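Local coordinates for cupin 2, conserved barrel domain protein (Shewanella frigidimarina, PDB 2PFW) that is of unknown function but has the cupin beta-barrel fold, pairs with a second copy of itself, and may bind a small ligand inside the barrel, at residues E33-K38 with S105-D110; S55-V60 with I101-P106. One frame throughout, in Å; residues are numbered along the deposited sequence.

Interaction 1 (E33-K38 with S105-D110); sequences ELMAVK and SPARED
Ser-105 and Glu-33 meet where the turn leaving the end of strand 98-105 passes the start of strand 34-41 in the cupin barrel. This backbone side is the close-packed part. The Ser-105 hydroxyl, with OG anti to its own backbone N (chi1 -171°), reaches the Glu-33 backbone carbonyl, Ser-105 OG to Glu-33 O 2.9 Å. Its single proton may instead serve Ser-105 or Glu-33 of the second subunit, both within hydrogen-bonding range of this hydroxyl. The Glu-33 carboxylate likewise bonds Ser-55 of the second subunit. Ser-105 CA lies 3.5 Å from Glu-33 O and adds a CA-H...O contact. The cis peptide before Pro-106 turns the chain, and Ala-107 CB then packs 4.2 Å from Met-35 CB.

Met-35, a selenomethionine, runs extended to its selenium and then bends (chi3 -93°). Met-35 SE comes to rest 3.6 Å from Arg-108 N. That nitrogen is buried with no hydrogen-bond partner in the model; the selenium is merely its neighbour. Met-27 and Phe-30 also pack on Met-35.

Beyond this the contact loosens. The end of Arg-108 turns away from 33-38 toward His-52 and His-54, and grips a single carboxylate oxygen side-on: NE and NH2 both bond Asp-110 OD2, which sits 16° out of the guanidinium plane. A cation-pi contact with Phe-104 engages the same arginine, while Asp-110 faces solvent. The chemistry thus implies a turn pinned at its dimer-facing end by shared hydroxyl-carbonyl bonding, padded by apolar contacts in the middle, and charge-paired within itself, from a buried arginine to an exposed aspartate.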
# COMPACT_ATOMS: atom_id res chain seq x y z
N GLU A 33 -13.89 2.12 -3.43
CA GLU A 33 -13.43 0.82 -3.94
C GLU A 33 -11.97 0.54 -3.62
O GLU A 33 -11.45 -0.52 -3.97
CB GLU A 33 -13.68 0.75 -5.44
CG GLU A 33 -12.60 1.35 -6.32
CD GLU A 33 -12.95 1.30 -7.79
OE1 GLU A 33 -13.99 0.70 -8.15
OE2 GLU A 33 -12.18 1.87 -8.60
N LEU A 34 -11.29 1.48 -2.97
CA LEU A 34 -9.87 1.28 -2.67
C LEU A 34 -9.50 2.01 -1.39
O LEU A 34 -10.00 3.11 -1.15
CB LEU A 34 -8.98 1.76 -3.82
CG LEU A 34 -7.47 1.59 -3.62
CD1 LEU A 34 -7.10 0.11 -3.58
CD2 LEU A 34 -6.69 2.28 -4.72
N MSE A 35 -8.65 1.42 -0.56
CA MSE A 35 -8.36 2.03 0.74
C MSE A 35 -7.04 1.53 1.33
O MSE A 35 -6.84 0.36 1.34
CB MSE A 35 -9.50 1.80 1.73
CG MSE A 35 -9.17 2.08 3.19
SE MSE A 35 -10.65 1.90 4.45
CE MSE A 35 -11.18 3.68 4.45
N ALA A 36 -6.21 2.46 1.80
CA ALA A 36 -4.91 2.12 2.35
C ALA A 36 -4.74 2.78 3.72
O ALA A 36 -4.96 3.98 3.87
CB ALA A 36 -3.80 2.53 1.41
N VAL A 37 -4.35 1.99 4.72
CA VAL A 37 -4.10 2.55 6.04
C VAL A 37 -2.69 2.14 6.51
O VAL A 37 -2.10 1.23 5.93
CB VAL A 37 -5.12 2.11 7.10
CG1 VAL A 37 -6.53 2.48 6.66
CG2 VAL A 37 -5.00 0.62 7.38
N LYS A 38 -2.23 2.84 7.53
CA LYS A 38 -0.99 2.58 8.23
C LYS A 38 -1.29 2.11 9.65
O LYS A 38 -1.97 2.81 10.40
CB LYS A 38 -0.10 3.83 8.28
CG LYS A 38 1.36 3.54 8.55
CD LYS A 38 2.17 4.82 8.68
CE LYS A 38 3.60 4.59 8.20
NZ LYS A 38 4.48 5.75 8.52
N SER A 105 -9.50 -3.85 -1.29
CA SER A 105 -10.51 -3.50 -2.29
C SER A 105 -11.89 -4.07 -1.90
O SER A 105 -11.78 -5.34 -1.76
CB SER A 105 -10.19 -3.97 -3.70
OG SER A 105 -11.16 -3.37 -4.57
N PRO A 106 -13.14 -3.69 -1.71
CA PRO A 106 -14.00 -2.51 -1.43
C PRO A 106 -13.27 -1.71 -0.35
O PRO A 106 -12.34 -2.26 0.25
CB PRO A 106 -15.33 -3.04 -0.94
CG PRO A 106 -15.11 -4.50 -0.74
CD PRO A 106 -14.10 -4.86 -1.79
N ALA A 107 -13.66 -0.48 -0.07
CA ALA A 107 -13.24 0.15 1.18
C ALA A 107 -13.80 -0.65 2.36
O ALA A 107 -14.80 -1.35 2.21
CB ALA A 107 -13.70 1.59 1.25
N ARG A 108 -13.16 -0.54 3.52
CA ARG A 108 -13.71 -1.03 4.77
C ARG A 108 -14.55 0.07 5.42
O ARG A 108 -14.00 1.03 5.97
CB ARG A 108 -12.61 -1.48 5.73
CG ARG A 108 -11.77 -2.64 5.23
CD ARG A 108 -12.41 -3.96 5.61
NE ARG A 108 -12.41 -4.17 7.06
CZ ARG A 108 -11.42 -4.73 7.75
NH1 ARG A 108 -10.31 -5.16 7.18
NH2 ARG A 108 -11.53 -4.86 9.07
N GLU A 109 -15.88 -0.03 5.37
CA GLU A 109 -16.68 1.05 5.94
C GLU A 109 -16.39 1.22 7.43
O GLU A 109 -16.61 2.29 7.99
CB GLU A 109 -18.19 0.84 5.74
CG GLU A 109 -18.99 1.77 6.65
CD GLU A 109 -20.41 2.06 6.25
OE1 GLU A 109 -20.83 1.63 5.16
OE2 GLU A 109 -21.13 2.73 7.04
N ASP A 110 -15.91 0.17 8.09
CA ASP A 110 -15.71 0.25 9.54
C ASP A 110 -14.66 1.29 9.91
O ASP A 110 -14.57 1.70 11.07
CB ASP A 110 -15.31 -1.10 10.14
CG ASP A 110 -14.85 -2.16 9.17
OD1 ASP A 110 -15.44 -2.28 8.07
OD2 ASP A 110 -13.89 -2.90 9.48

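Interaction 2 (S55-V60 with I101-P106); sequences SQVSYV and IDTFSP. With EDO (1,2-ethanediol), chain C.
Gln-56 and Phe-104 lie side by side on neighbouring strands of the cupin beta-barrel, antiparallel, with 159° between their N-to-C directions. They form a non-hydrogen-bonded pair, and their side chains point the same way. With CG anti to the backbone N (chi1 177°) and the chain extended beyond, Gln-56 runs alongside the ring edge. Gln-56 OE1 approaches Phe-104 CE1 at 3.0 Å, near the ring plane, while amide and ring planes stand 71° apart. OE1 also has a weak hydrogen bond from His-52. At the amide's other end Gln-56 NE2 gives a weak bond, 2.9 Å, to O1 of a 1,2-ethanediol probably left from crystallisation. With Gln-56 replaced by an alanine, the edge of Phe-104 at CE1 is likely to lose its amide neighbour, and His-52 and the diol a weak hydrogen-bond partner each.

Asp-102, on the same face, accepts from both diol hydroxyls, though OD1 sits too close to Ser-58 and OD2 too close to the diol, so these bonds are uncertain. This face probably looks into the barrel, and the diol may mark a pocket there.

On the other face, Tyr-59 CB packs 4.3 Å from Ile-101 CB, and both side chains touch the second subunit, where Lys-38 bonds the tyrosine hydroxyl. Backbone bonds join Ser-55 with Ser-105, Val-57 with Thr-103 and Tyr-59 with Ile-101. Val-57 O accepts twice from one residue: from Thr-103 N at 2.9 Å and from Thr-103 OG1 at 3.2 Å.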
# COMPACT_ATOMS: atom_id res chain seq x y z
N SER A 55 -10.81 -7.81 -0.60
CA SER A 55 -9.47 -8.25 -0.97
C SER A 55 -8.47 -7.45 -0.14
O SER A 55 -8.77 -6.33 0.29
CB SER A 55 -9.21 -8.11 -2.46
OG SER A 55 -9.69 -9.23 -3.18
N GLN A 56 -7.29 -8.01 0.12
CA GLN A 56 -6.34 -7.32 0.98
C GLN A 56 -4.92 -7.59 0.50
O GLN A 56 -4.54 -8.74 0.27
CB GLN A 56 -6.49 -7.73 2.45
CG GLN A 56 -5.48 -7.09 3.39
CD GLN A 56 -5.54 -7.63 4.80
OE1 GLN A 56 -6.60 -7.97 5.33
NE2 GLN A 56 -4.39 -7.73 5.44
N VAL A 57 -4.14 -6.52 0.33
CA VAL A 57 -2.69 -6.67 0.11
C VAL A 57 -1.98 -5.90 1.22
O VAL A 57 -2.40 -4.80 1.58
CB VAL A 57 -2.27 -6.21 -1.28
CG1 VAL A 57 -0.81 -6.56 -1.57
CG2 VAL A 57 -3.14 -6.85 -2.35
N SER A 58 -0.93 -6.49 1.78
CA SER A 58 -0.26 -5.91 2.94
C SER A 58 1.25 -5.86 2.69
O SER A 58 1.83 -6.77 2.10
CB SER A 58 -0.57 -6.70 4.21
OG SER A 58 -1.67 -6.20 4.93
N TYR A 59 1.86 -4.76 3.13
CA TYR A 59 3.29 -4.53 2.98
C TYR A 59 3.93 -4.32 4.35
O TYR A 59 3.38 -3.58 5.17
CB TYR A 59 3.57 -3.32 2.09
CG TYR A 59 5.06 -3.07 1.92
CD1 TYR A 59 5.82 -3.84 1.07
CD2 TYR A 59 5.68 -2.04 2.62
CE1 TYR A 59 7.18 -3.61 0.91
CE2 TYR A 59 7.04 -1.81 2.47
CZ TYR A 59 7.77 -2.59 1.62
OH TYR A 59 9.13 -2.35 1.47
N VAL A 60 5.07 -4.95 4.60
CA VAL A 60 5.73 -4.73 5.89
C VAL A 60 6.67 -3.52 5.78
O VAL A 60 7.66 -3.58 5.07
CB VAL A 60 6.52 -5.95 6.39
CG1 VAL A 60 6.98 -5.71 7.82
CG2 VAL A 60 5.68 -7.22 6.32
N ILE A 101 1.48 -1.57 6.02
CA ILE A 101 0.50 -0.90 5.16
C ILE A 101 -0.55 -1.91 4.71
O ILE A 101 -0.24 -2.82 3.96
CB ILE A 101 1.19 -0.23 3.95
CG1 ILE A 101 2.42 0.60 4.30
CG2 ILE A 101 0.15 0.56 3.16
CD1 ILE A 101 2.36 2.10 4.28
N ASP A 102 -1.77 -1.75 5.19
CA ASP A 102 -2.88 -2.61 4.80
C ASP A 102 -3.71 -1.89 3.73
O ASP A 102 -4.18 -0.79 4.01
CB ASP A 102 -3.77 -2.96 5.97
CG ASP A 102 -3.23 -3.98 6.95
OD1 ASP A 102 -2.33 -4.78 6.60
OD2 ASP A 102 -3.70 -4.01 8.10
N THR A 103 -3.87 -2.52 2.57
CA THR A 103 -4.76 -2.02 1.53
C THR A 103 -5.85 -3.03 1.20
O THR A 103 -5.57 -4.23 1.13
CB THR A 103 -3.98 -1.67 0.26
OG1 THR A 103 -3.78 -2.83 -0.55
CG2 THR A 103 -2.58 -1.17 0.64
N PHE A 104 -7.06 -2.53 0.98
CA PHE A 104 -8.25 -3.33 0.77
C PHE A 104 -9.02 -2.91 -0.49
O PHE A 104 -9.18 -1.70 -0.70
CB PHE A 104 -9.19 -3.19 1.97
CG PHE A 104 -8.51 -3.54 3.28
CD1 PHE A 104 -8.40 -4.87 3.67
CD2 PHE A 104 -8.00 -2.54 4.09
CE1 PHE A 104 -7.77 -5.20 4.86
CE2 PHE A 104 -7.38 -2.87 5.28
CZ PHE A 104 -7.27 -4.19 5.66
N SER A 105 -9.50 -3.85 -1.29
CA SER A 105 -10.51 -3.50 -2.29
C SER A 105 -11.89 -4.07 -1.90
O SER A 105 -11.78 -5.34 -1.76
CB SER A 105 -10.19 -3.97 -3.70
OG SER A 105 -11.16 -3.37 -4.57
N PRO A 106 -13.14 -3.69 -1.71
CA PRO A 106 -14.00 -2.51 -1.43
C PRO A 106 -13.27 -1.71 -0.35
O PRO A 106 -12.34 -2.26 0.25
CB PRO A 106 -15.33 -3.04 -0.94
CG PRO A 106 -15.11 -4.50 -0.74
CD PRO A 106 -14.10 -4.86 -1.79
C1 EDO C . -3.71 -6.70 8.89
O1 EDO C . -2.86 -7.33 7.93
C2 EDO C . -2.86 -6.16 10.03
O2 EDO C . -3.52 -5.04 10.63

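In the fold
Interactions 1 and 2 lie side by side in one antiparallel sheet of the barrel, their centres about 8 Å apart. Strand 98-105 runs between strands 34-41 and 55-61: interaction 2 pairs it with 55-61, and interaction 1 takes up the turn that follows it, against the start of 34-41. Along the chain, 33-38 comes first, then 55-60, and both then close on the last strand and its following turn, sharing Ser-105 and Pro-106. Probable backbone hydrogen bonds from Val-37 to Asp-102 and from Phe-104 to Met-35 join them directly. Both touch the second subunit, so this sheet serves both the barrel wall and the dimer interface.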